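Local coordinates for protein angiotensin-converting enzyme (Anopheles gambiae, PDB 6S1Y) that probably cleaves peptides as a zinc-dependent metalloprotease of the angiotensin-converting enzyme family, at residues F434-D439 against E493-F498; E278-Y284 against G405-D409; K228-Y233 against D262-P266. All coordinates share one frame; numbering follows the deposited sequence.

Contact 1: F434-D439 against E493-F498; sequences FAYTLD and EYLRYF. With KSN ((2~{S})-2-[[(4~{S})-4-azanyl-5-oxidanyl-5-oxidanylidene-pentanoyl]amino]pentanedioic acid), chain H.
Tyr494, just before helix 495-514, packs along helix 431-447 and reaches into the ligand pocket. Tyr494 CB lies 3.6 Å from Asp439 OD1. The ring follows. Leu438 CD1 sits over the centre of one face, 3.6 Å from the Tyr494 ring centroid, a CH-pi contact. Tyr497 CD2 covers the opposite face. Ala435 CA lies at the ring edge beside CD2. Phe434 CE2 comes in obliquely, 3.7 Å from Tyr494 CE2. At the tip, Tyr494 OH donates to KSN O19 at 2.6 Å. The same hydroxyl lies in the plane of the Phe434 ring, at its edge. Asp439 holds the backbone at the base. Asp439 OD2 accepts from Tyr494 N at 3.0 Å and from Leu495 N at 2.6 Å, both from the same face of the carboxylate. A water donates to Asp439 OD2 and Glu493 OE2, two acidic oxygens that would otherwise tend to repel each other. Arg442 pairs with Asp439 OD1. Tyr497 OH donates to KSN O15 at 2.7 Å. The chemistry implies a division of labour: a buried carboxylate grips the backbone where the helix starts, while two phenols bind two ligand carboxylates, with Tyr497 also close to the zinc ion.

Contact 2: E278-Y284 against G405-D409; sequences EMIRQGY and GLLKD
Leu406 and Tyr284 approach from opposite directions, and Met279 comes in beside them. Leu406 CD2 is the shared point. Leu406 CD2 lies 3.6 Å from Met279 CG and 3.8 Å from Tyr284 CE1, meeting the tyrosine ring obliquely. Met279 CG also sits over one face of that ring, so the three side chains form a small apolar cluster. The polar half lies alongside. Gln282 stretches out beyond CG with chi2 at 171°, which carries its amide to the 405-409 loop. Gln282 NE2 donates to Gly405 O at 3.1 Å, nearly straight at 166°, from above the carbonyl plane. Gln282 NE2 also donates to Glu278 OE1 at 3.0 Å, and both acceptors lie close to the amide plane. These two bonds fix the turn of the amide. Glu278 and Lys408 cross at about a right angle. Lys408 CE packs 3.3 Å from Glu278 OE1, while the salt bridge from NZ is long. Arg281 NH2 binds the syn lone pair of Glu278 OE1 at 2.8 Å. Glu278, Arg281 and Lys408 thus form one salt-bridge network around a single carboxylate. Gly283, with positive phi, ends the helix in a Schellman motif: Tyr284 N bonds to Met279 O and Gly283 N to Ile280 O. Gly405 closes helix 398-403 in the same way. The contact therefore joins two helix ends. Phe352 of helix 349-368 touches both Met279 and Leu406, and helix 286-299 packs on Met279 and Tyr284 through Met289.

Contact 3: K228-Y233 against D262-P266; sequences KLRQKY and DFTTP
The last turns of helix 203-233 pass beside a type I beta turn from Asp262 to Thr265, with the CA atoms of Lys228 and Thr264 5.7 Å apart. No direct hydrogen bond joins the two segments. Phe263 fills the side nearest the helix end. It turns its CG away from the backbone N, chi1 -168°, and this sends the ring toward the helix. The far end of the ring, CE2 and CZ, reaches Lys232 and Tyr233. Lys232 runs past it in the opposite direction, and Lys232 CG lies 3.6 Å from Phe263 CZ. The Tyr233 and Phe263 rings meet obliquely, their planes 52° apart. Tyr233 CE2 is 3.8 Å from Phe263 CE2. Leu229 CD2 meets the edge of the Phe263 ring and also touches Thr264 CG2 at 4.0 Å. Thr264 turns this methyl to the helix, while its OG1 bonds to Ile260 O and Tyr422 OH. Lys228 packs on Thr264. Lys228 CB lies 3.8 Å from Thr264 CB. The chain then bends at chi2 and chi3, bringing Lys228 CE to 3.5 Å from Thr264 O. Lys228 NZ does not bond directly to the turn. Lys228 NZ donates to a water at 2.6 Å, and that water donates to Pro266 O. Arg147 makes a cation-pi contact with Phe263 and also touches Tyr233. Thr265 OG1 bonds to Asn419, and Pro266 packs on helix 414-429. The arrangement is a beta turn seated between two helices of this largely helical peptidase fold. The turn packs on helix 203-233 by apolar contacts, and a water links Lys228 to Pro266 just after it.

Overall arrangement
The three contacts belong to the one angiotensin-converting enzyme fold and follow one another along the chain: contact 3, then contact 2, then contact 1. Contact 1 is buried near the middle of the molecule, its centre about 8 Å from the chain centre. The centres of contacts 2 and 3 are each about 27 Å from the chain centre. Between centres, contacts 1 and 2 are about 34 Å apart, 1 and 3 about 28 Å, and 2 and 3 about 26 Å. Helix 203-233 forms contact 3 at its end, and Val207 near its start packs against contact 1. Helix 349-368 carries zinc ligands His357 and His361 and meets contact 2 through Phe352. It thus runs from the zinc site to contact 2.

Contact 1: F434-D439 against E493-F498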
loop_
_atom_site.group_PDB
_atom_site.type_symbol
_atom_site.label_atom_id
_atom_site.label_comp_id
_atom_site.label_asym_id
_atom_site.label_seq_id
_atom_site.Cartn_x
_atom_site.Cartn_y
_atom_site.Cartn_z
ATOM N N PHE A 434 4.510 9.644 -4.726
ATOM C CA PHE A 434 3.943 9.735 -3.391
ATOM C C PHE A 434 4.580 8.714 -2.462
ATOM O O PHE A 434 5.044 9.060 -1.375
ATOM C CB PHE A 434 2.434 9.514 -3.440
ATOM C CG PHE A 434 1.796 9.444 -2.082
ATOM C CD1 PHE A 434 1.409 10.606 -1.422
ATOM C CD2 PHE A 434 1.576 8.231 -1.474
ATOM C CE1 PHE A 434 0.808 10.546 -0.188
ATOM C CE2 PHE A 434 0.982 8.163 -0.236
ATOM C CZ PHE A 434 0.595 9.320 0.409
ATOM N N ALA A 435 4.559 7.433 -2.851
ATOM C CA ALA A 435 5.076 6.377 -1.979
ATOM C C ALA A 435 6.539 6.634 -1.645
ATOM O O ALA A 435 6.956 6.477 -0.495
ATOM C CB ALA A 435 4.901 5.015 -2.650
ATOM N N TYR A 436 7.319 7.081 -2.635
ATOM C CA TYR A 436 8.720 7.423 -2.415
ATOM C C TYR A 436 8.884 8.473 -1.316
ATOM O O TYR A 436 9.715 8.313 -0.418
ATOM C CB TYR A 436 9.332 7.932 -3.727
ATOM C CG TYR A 436 10.772 8.395 -3.647
ATOM C CD1 TYR A 436 11.814 7.491 -3.449
ATOM C CD2 TYR A 436 11.103 9.742 -3.824
ATOM C CE1 TYR A 436 13.140 7.932 -3.408
ATOM C CE2 TYR A 436 12.403 10.174 -3.785
ATOM C CZ TYR A 436 13.423 9.275 -3.568
ATOM O OH TYR A 436 14.733 9.732 -3.536
ATOM N N THR A 437 8.097 9.554 -1.368
ATOM C CA THR A 437 8.305 10.645 -0.424
ATOM C C THR A 437 7.977 10.241 1.009
ATOM O O THR A 437 8.518 10.823 1.949
ATOM C CB THR A 437 7.462 11.870 -0.792
ATOM O OG1 THR A 437 6.094 11.479 -0.899
ATOM C CG2 THR A 437 7.893 12.467 -2.112
ATOM N N LEU A 438 7.075 9.284 1.208
ATOM C CA LEU A 438 6.692 8.947 2.578
ATOM C C LEU A 438 7.852 8.307 3.346
ATOM O O LEU A 438 8.077 8.629 4.520
ATOM C CB LEU A 438 5.485 8.017 2.592
ATOM C CG LEU A 438 4.098 8.634 2.500
ATOM C CD1 LEU A 438 3.082 7.657 3.076
ATOM C CD2 LEU A 438 4.038 9.951 3.256
ATOM N N ASP A 439 8.576 7.379 2.726
ATOM C CA ASP A 439 9.700 6.800 3.447
ATOM C C ASP A 439 10.970 7.614 3.299
ATOM O O ASP A 439 11.777 7.646 4.235
ATOM C CB ASP A 439 9.895 5.342 3.034
ATOM C CG ASP A 439 8.949 4.398 3.828
ATOM O OD1 ASP A 439 8.136 4.929 4.614
ATOM O OD2 ASP A 439 9.028 3.154 3.695
ATOM N N GLU A 493 5.739 0.542 7.461
ATOM C CA GLU A 493 6.665 0.880 6.384
ATOM C C GLU A 493 5.903 1.075 5.075
ATOM O O GLU A 493 4.939 0.358 4.799
ATOM C CB GLU A 493 7.696 -0.251 6.263
ATOM C CG GLU A 493 8.863 0.045 5.377
ATOM C CD GLU A 493 8.713 -0.572 4.006
ATOM O OE1 GLU A 493 7.575 -0.872 3.599
ATOM O OE2 GLU A 493 9.749 -0.742 3.338
ATOM N N TYR A 494 6.313 2.077 4.278
ATOM C CA TYR A 494 5.575 2.393 3.054
ATOM C C TYR A 494 6.338 2.098 1.776
ATOM O O TYR A 494 5.719 2.034 0.707
ATOM C CB TYR A 494 5.140 3.868 3.031
ATOM C CG TYR A 494 3.826 4.117 2.294
ATOM C CD1 TYR A 494 2.609 3.834 2.894
ATOM C CD2 TYR A 494 3.808 4.646 1.004
ATOM C CE1 TYR A 494 1.419 4.064 2.238
ATOM C CE2 TYR A 494 2.632 4.883 0.348
ATOM C CZ TYR A 494 1.439 4.580 0.963
ATOM O OH TYR A 494 0.282 4.819 0.287
ATOM N N LEU A 495 7.652 1.896 1.847
ATOM C CA LEU A 495 8.399 1.563 0.636
ATOM C C LEU A 495 7.896 0.270 -0.002
ATOM O O LEU A 495 8.031 0.093 -1.217
ATOM C CB LEU A 495 9.894 1.456 0.943
ATOM C CG LEU A 495 10.736 1.375 -0.339
ATOM C CD1 LEU A 495 10.962 2.764 -0.901
ATOM C CD2 LEU A 495 12.057 0.671 -0.092
ATOM N N ARG A 496 7.308 -0.632 0.787
ATOM C CA ARG A 496 6.668 -1.821 0.215
ATOM C C ARG A 496 5.781 -1.471 -0.981
ATOM O O ARG A 496 5.722 -2.227 -1.962
ATOM C CB ARG A 496 5.831 -2.539 1.280
ATOM C CG ARG A 496 4.795 -1.658 1.970
ATOM C CD ARG A 496 4.156 -2.358 3.175
ATOM N NE ARG A 496 5.111 -2.631 4.246
ATOM C CZ ARG A 496 4.811 -3.318 5.350
ATOM N NH1 ARG A 496 3.590 -3.774 5.517
ATOM N NH2 ARG A 496 5.736 -3.551 6.285
ATOM N N TYR A 497 5.057 -0.337 -0.911
ATOM C CA TYR A 497 4.118 -0.012 -1.983
ATOM C C TYR A 497 4.845 0.557 -3.199
ATOM O O TYR A 497 4.472 0.276 -4.338
ATOM C CB TYR A 497 3.043 0.948 -1.470
ATOM C CG TYR A 497 2.283 0.428 -0.256
ATOM C CD1 TYR A 497 1.236 -0.501 -0.391
ATOM C CD2 TYR A 497 2.606 0.857 1.021
ATOM C CE1 TYR A 497 0.552 -0.973 0.714
ATOM C CE2 TYR A 497 1.934 0.375 2.132
ATOM C CZ TYR A 497 0.912 -0.538 1.972
ATOM O OH TYR A 497 0.229 -0.994 3.076
ATOM N N PHE A 498 5.922 1.304 -2.985
ATOM C CA PHE A 498 6.756 1.731 -4.102
ATOM C C PHE A 498 7.314 0.524 -4.853
ATOM O O PHE A 498 7.224 0.434 -6.087
ATOM C CB PHE A 498 7.900 2.623 -3.584
ATOM C CG PHE A 498 8.779 3.170 -4.674
ATOM C CD1 PHE A 498 9.800 2.404 -5.218
ATOM C CD2 PHE A 498 8.577 4.449 -5.169
ATOM C CE1 PHE A 498 10.609 2.914 -6.234
ATOM C CE2 PHE A 498 9.375 4.962 -6.176
ATOM C CZ PHE A 498 10.393 4.181 -6.713
HETATM C C10 KSN H . -1.596 -3.032 7.517
HETATM C C13 KSN H . -2.498 -3.058 2.957
HETATM C C17 KSN H . -2.992 3.071 0.726
HETATM C C02 KSN H . -2.865 1.803 -0.127
HETATM C C03 KSN H . -2.746 0.484 0.649
HETATM C C04 KSN H . -3.242 0.479 2.086
HETATM C C05 KSN H . -4.387 -0.521 2.391
HETATM C C07 KSN H . -2.958 -1.982 3.971
HETATM C C08 KSN H . -3.022 -2.484 5.407
HETATM C C09 KSN H . -1.637 -2.818 5.991
HETATM N N01 KSN H . -1.700 1.900 -1.013
HETATM N N06 KSN H . -4.236 -1.640 3.332
HETATM O O11 KSN H . -2.542 -2.587 8.238
HETATM O O12 KSN H . -0.616 -3.638 8.074
HETATM O O14 KSN H . -3.370 -3.834 2.475
HETATM O O15 KSN H . -1.315 -3.152 2.577
HETATM O O16 KSN H . -5.461 -0.341 1.897
HETATM O O18 KSN H . -4.147 3.417 1.095
HETATM O O19 KSN H . -2.021 3.794 1.076
HETATM O O HOH W 1 11.516 1.863 3.887
#

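Contact 2: E278-Y284 against G405-D409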
loop_
_atom_site.group_PDB
_atom_site.type_symbol
_atom_site.label_atom_id
_atom_site.label_comp_id
_atom_site.label_asym_id
_atom_site.label_seq_id
_atom_site.Cartn_x
_atom_site.Cartn_y
_atom_site.Cartn_z
ATOM N N GLU A 278 -22.663 0.574 -13.049
ATOM C CA GLU A 278 -23.133 -0.760 -13.413
ATOM C C GLU A 278 -23.072 -1.706 -12.225
ATOM O O GLU A 278 -23.929 -2.585 -12.087
ATOM C CB GLU A 278 -22.306 -1.321 -14.561
ATOM C CG GLU A 278 -22.691 -0.756 -15.897
ATOM C CD GLU A 278 -24.089 -1.192 -16.306
ATOM O OE1 GLU A 278 -24.450 -2.356 -16.015
ATOM O OE2 GLU A 278 -24.824 -0.375 -16.901
ATOM N N MET A 279 -22.052 -1.560 -11.366
ATOM C CA MET A 279 -22.003 -2.370 -10.152
ATOM C C MET A 279 -23.243 -2.125 -9.302
ATOM O O MET A 279 -23.904 -3.065 -8.849
ATOM C CB MET A 279 -20.747 -2.059 -9.332
ATOM C CG MET A 279 -19.431 -2.533 -9.898
ATOM S SD MET A 279 -18.071 -1.809 -8.898
ATOM C CE MET A 279 -17.986 -2.932 -7.498
ATOM N N ILE A 280 -23.559 -0.855 -9.066
ATOM C CA ILE A 280 -24.741 -0.510 -8.286
ATOM C C ILE A 280 -25.991 -1.047 -8.962
ATOM O O ILE A 280 -26.837 -1.691 -8.332
ATOM C CB ILE A 280 -24.814 1.016 -8.094
ATOM C CG1 ILE A 280 -23.723 1.459 -7.121
ATOM C CG2 ILE A 280 -26.189 1.445 -7.626
ATOM C CD1 ILE A 280 -23.473 2.953 -7.129
ATOM N N ARG A 281 -26.123 -0.779 -10.263
ATOM C CA ARG A 281 -27.321 -1.135 -11.015
ATOM C C ARG A 281 -27.529 -2.643 -11.070
ATOM O O ARG A 281 -28.674 -3.107 -11.155
ATOM C CB ARG A 281 -27.197 -0.547 -12.425
ATOM C CG ARG A 281 -28.429 -0.642 -13.274
ATOM C CD ARG A 281 -28.121 -0.269 -14.726
ATOM N NE ARG A 281 -27.339 -1.311 -15.392
ATOM C CZ ARG A 281 -27.837 -2.472 -15.815
ATOM N NH1 ARG A 281 -29.123 -2.756 -15.643
ATOM N NH2 ARG A 281 -27.045 -3.360 -16.406
ATOM N N GLN A 282 -26.448 -3.426 -11.041
ATOM C CA GLN A 282 -26.548 -4.875 -11.001
ATOM C C GLN A 282 -26.670 -5.412 -9.568
ATOM O O GLN A 282 -26.476 -6.617 -9.342
ATOM C CB GLN A 282 -25.350 -5.498 -11.728
ATOM C CG GLN A 282 -25.509 -5.505 -13.255
ATOM C CD GLN A 282 -24.254 -5.906 -14.015
ATOM O OE1 GLN A 282 -23.599 -6.908 -13.691
ATOM N NE2 GLN A 282 -23.910 -5.119 -15.044
ATOM N N GLY A 283 -26.999 -4.552 -8.605
ATOM C CA GLY A 283 -27.175 -4.996 -7.228
ATOM C C GLY A 283 -25.959 -5.643 -6.596
ATOM O O GLY A 283 -26.093 -6.586 -5.808
ATOM N N TYR A 284 -24.769 -5.149 -6.913
ATOM C CA TYR A 284 -23.570 -5.641 -6.260
ATOM C C TYR A 284 -23.587 -5.328 -4.771
ATOM O O TYR A 284 -24.065 -4.280 -4.333
ATOM C CB TYR A 284 -22.323 -5.007 -6.870
ATOM C CG TYR A 284 -21.714 -5.761 -8.007
ATOM C CD1 TYR A 284 -22.352 -5.839 -9.231
ATOM C CD2 TYR A 284 -20.479 -6.356 -7.877
ATOM C CE1 TYR A 284 -21.786 -6.510 -10.282
ATOM C CE2 TYR A 284 -19.897 -7.026 -8.928
ATOM C CZ TYR A 284 -20.560 -7.103 -10.126
ATOM O OH TYR A 284 -19.980 -7.778 -11.174
ATOM N N GLY A 405 -19.397 -8.533 -17.598
ATOM C CA GLY A 405 -20.619 -7.797 -17.781
ATOM C C GLY A 405 -20.668 -6.436 -17.139
ATOM O O GLY A 405 -21.751 -5.843 -17.079
ATOM N N LEU A 406 -19.535 -5.910 -16.660
ATOM C CA LEU A 406 -19.554 -4.618 -15.996
ATOM C C LEU A 406 -19.372 -3.462 -16.959
ATOM O O LEU A 406 -19.566 -2.310 -16.567
ATOM C CB LEU A 406 -18.475 -4.539 -14.931
ATOM C CG LEU A 406 -18.825 -5.253 -13.639
ATOM C CD1 LEU A 406 -17.602 -5.412 -12.778
ATOM C CD2 LEU A 406 -19.917 -4.520 -12.880
ATOM N N LEU A 407 -19.009 -3.746 -18.203
ATOM C CA LEU A 407 -18.794 -2.726 -19.220
ATOM C C LEU A 407 -19.614 -3.109 -20.440
ATOM O O LEU A 407 -19.425 -4.189 -21.005
ATOM C CB LEU A 407 -17.309 -2.611 -19.555
ATOM C CG LEU A 407 -16.828 -1.406 -20.359
ATOM C CD1 LEU A 407 -17.133 -0.101 -19.665
ATOM C CD2 LEU A 407 -15.331 -1.571 -20.602
ATOM N N LYS A 408 -20.557 -2.252 -20.815
ATOM C CA LYS A 408 -21.358 -2.497 -22.006
ATOM C C LYS A 408 -20.488 -2.353 -23.250
ATOM O O LYS A 408 -19.457 -1.673 -23.248
ATOM C CB LYS A 408 -22.536 -1.526 -22.066
ATOM C CG LYS A 408 -23.419 -1.539 -20.810
ATOM C CD LYS A 408 -24.075 -2.901 -20.608
ATOM C CE LYS A 408 -23.970 -3.372 -19.157
ATOM N NZ LYS A 408 -24.297 -4.836 -19.003
ATOM N N ASP A 409 -20.910 -3.006 -24.326
ATOM C CA ASP A 409 -20.099 -2.980 -25.531
ATOM C C ASP A 409 -20.097 -1.573 -26.126
ATOM O O ASP A 409 -20.985 -0.756 -25.876
ATOM C CB ASP A 409 -20.600 -3.995 -26.556
ATOM C CG ASP A 409 -19.466 -4.580 -27.388
ATOM O OD1 ASP A 409 -18.372 -3.972 -27.419
ATOM O OD2 ASP A 409 -19.657 -5.651 -28.005
#

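Contact 3: K228-Y233 against D262-P266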
loop_
_atom_site.group_PDB
_atom_site.type_symbol
_atom_site.label_atom_id
_atom_site.label_comp_id
_atom_site.label_asym_id
_atom_site.label_seq_id
_atom_site.Cartn_x
_atom_site.Cartn_y
_atom_site.Cartn_z
ATOM N N LYS A 228 -6.188 20.714 -17.037
ATOM C CA LYS A 228 -7.632 20.453 -17.048
ATOM C C LYS A 228 -8.302 20.965 -15.777
ATOM O O LYS A 228 -9.420 21.484 -15.826
ATOM C CB LYS A 228 -7.915 18.958 -17.215
ATOM C CG LYS A 228 -7.427 18.363 -18.505
ATOM C CD LYS A 228 -8.178 18.902 -19.742
ATOM C CE LYS A 228 -9.257 17.931 -20.211
ATOM N NZ LYS A 228 -9.965 18.481 -21.385
ATOM N N LEU A 229 -7.664 20.818 -14.623
ATOM C CA LEU A 229 -8.279 21.351 -13.404
ATOM C C LEU A 229 -8.410 22.874 -13.480
ATOM O O LEU A 229 -9.392 23.448 -13.006
ATOM C CB LEU A 229 -7.474 20.955 -12.182
ATOM C CG LEU A 229 -7.530 19.487 -11.792
ATOM C CD1 LEU A 229 -6.501 19.228 -10.717
ATOM C CD2 LEU A 229 -8.915 19.106 -11.276
ATOM N N ARG A 230 -7.434 23.542 -14.093
ATOM C CA ARG A 230 -7.522 24.988 -14.237
ATOM C C ARG A 230 -8.636 25.394 -15.196
ATOM O O ARG A 230 -9.289 26.414 -14.973
ATOM C CB ARG A 230 -6.173 25.554 -14.719
ATOM C CG ARG A 230 -6.190 27.019 -14.955
ATOM C CD ARG A 230 -4.761 27.571 -15.144
ATOM N NE ARG A 230 -4.769 28.990 -15.499
ATOM C CZ ARG A 230 -5.000 29.434 -16.736
ATOM N NH1 ARG A 230 -5.234 28.580 -17.729
ATOM N NH2 ARG A 230 -5.004 30.734 -16.991
ATOM N N GLN A 231 -8.841 24.654 -16.293
ATOM C CA GLN A 231 -9.964 24.959 -17.180
ATOM C C GLN A 231 -11.297 24.763 -16.456
ATOM O O GLN A 231 -12.230 25.547 -16.643
ATOM C CB GLN A 231 -9.911 24.091 -18.436
ATOM C CG GLN A 231 -8.734 24.380 -19.369
ATOM C CD GLN A 231 -8.798 25.761 -19.989
ATOM O OE1 GLN A 231 -9.791 26.131 -20.591
ATOM N NE2 GLN A 231 -7.714 26.521 -19.866
ATOM N N LYS A 232 -11.393 23.740 -15.602
ATOM C CA LYS A 232 -12.638 23.445 -14.893
ATOM C C LYS A 232 -12.874 24.398 -13.722
ATOM O O LYS A 232 -13.991 24.890 -13.541
ATOM C CB LYS A 232 -12.628 21.988 -14.397
ATOM C CG LYS A 232 -13.572 21.029 -15.161
ATOM C CD LYS A 232 -13.319 21.002 -16.672
ATOM C CE LYS A 232 -12.050 20.203 -17.044
ATOM N NZ LYS A 232 -11.460 20.611 -18.359
ATOM N N TYR A 233 -11.844 24.702 -12.931
ATOM C CA TYR A 233 -12.030 25.462 -11.707
ATOM C C TYR A 233 -11.584 26.915 -11.800
ATOM O O TYR A 233 -11.990 27.714 -10.958
ATOM C CB TYR A 233 -11.254 24.816 -10.551
ATOM C CG TYR A 233 -11.846 23.550 -9.966
ATOM C CD1 TYR A 233 -13.133 23.522 -9.413
ATOM C CD2 TYR A 233 -11.101 22.402 -9.920
ATOM C CE1 TYR A 233 -13.645 22.367 -8.868
ATOM C CE2 TYR A 233 -11.598 21.250 -9.357
ATOM C CZ TYR A 233 -12.859 21.233 -8.830
ATOM O OH TYR A 233 -13.300 20.063 -8.270
ATOM N N ASP A 262 -12.502 10.858 -14.774
ATOM C CA ASP A 262 -13.526 11.228 -15.744
ATOM C C ASP A 262 -13.668 12.736 -15.837
ATOM O O ASP A 262 -13.818 13.278 -16.933
ATOM C CB ASP A 262 -14.876 10.595 -15.384
ATOM C CG ASP A 262 -14.897 9.092 -15.618
ATOM O OD1 ASP A 262 -13.910 8.547 -16.176
ATOM O OD2 ASP A 262 -15.891 8.445 -15.234
ATOM N N PHE A 263 -13.657 13.417 -14.693
ATOM C CA PHE A 263 -13.700 14.880 -14.620
ATOM C C PHE A 263 -12.631 15.555 -15.484
ATOM O O PHE A 263 -12.847 16.665 -15.970
ATOM C CB PHE A 263 -13.512 15.253 -13.139
ATOM C CG PHE A 263 -13.801 16.672 -12.807
ATOM C CD1 PHE A 263 -15.061 17.207 -13.024
ATOM C CD2 PHE A 263 -12.822 17.468 -12.203
ATOM C CE1 PHE A 263 -15.336 18.526 -12.689
ATOM C CE2 PHE A 263 -13.090 18.780 -11.866
ATOM C CZ PHE A 263 -14.344 19.315 -12.112
ATOM N N THR A 264 -11.472 14.916 -15.685
ATOM C CA THR A 264 -10.388 15.541 -16.426
ATOM C C THR A 264 -9.955 14.754 -17.659
ATOM O O THR A 264 -8.895 15.033 -18.213
ATOM C CB THR A 264 -9.180 15.756 -15.512
ATOM O OG1 THR A 264 -8.718 14.484 -15.025
ATOM C CG2 THR A 264 -9.541 16.650 -14.339
ATOM N N THR A 265 -10.785 13.833 -18.149
ATOM C CA THR A 265 -10.335 12.889 -19.152
ATOM C C THR A 265 -10.195 13.557 -20.518
ATOM O O THR A 265 -10.887 14.537 -20.830
ATOM C CB THR A 265 -11.301 11.698 -19.239
ATOM O OG1 THR A 265 -10.681 10.611 -19.947
ATOM C CG2 THR A 265 -12.614 12.056 -19.959
ATOM N N PRO A 266 -9.317 13.035 -21.366
ATOM C CA PRO A 266 -9.129 13.661 -22.689
ATOM C C PRO A 266 -10.382 13.711 -23.548
ATOM O O PRO A 266 -10.593 14.702 -24.259
ATOM C CB PRO A 266 -8.043 12.786 -23.320
ATOM C CG PRO A 266 -7.231 12.313 -22.173
ATOM C CD PRO A 266 -8.267 12.047 -21.068
HETATM O O HOH W 2 -10.921 17.028 -23.307
#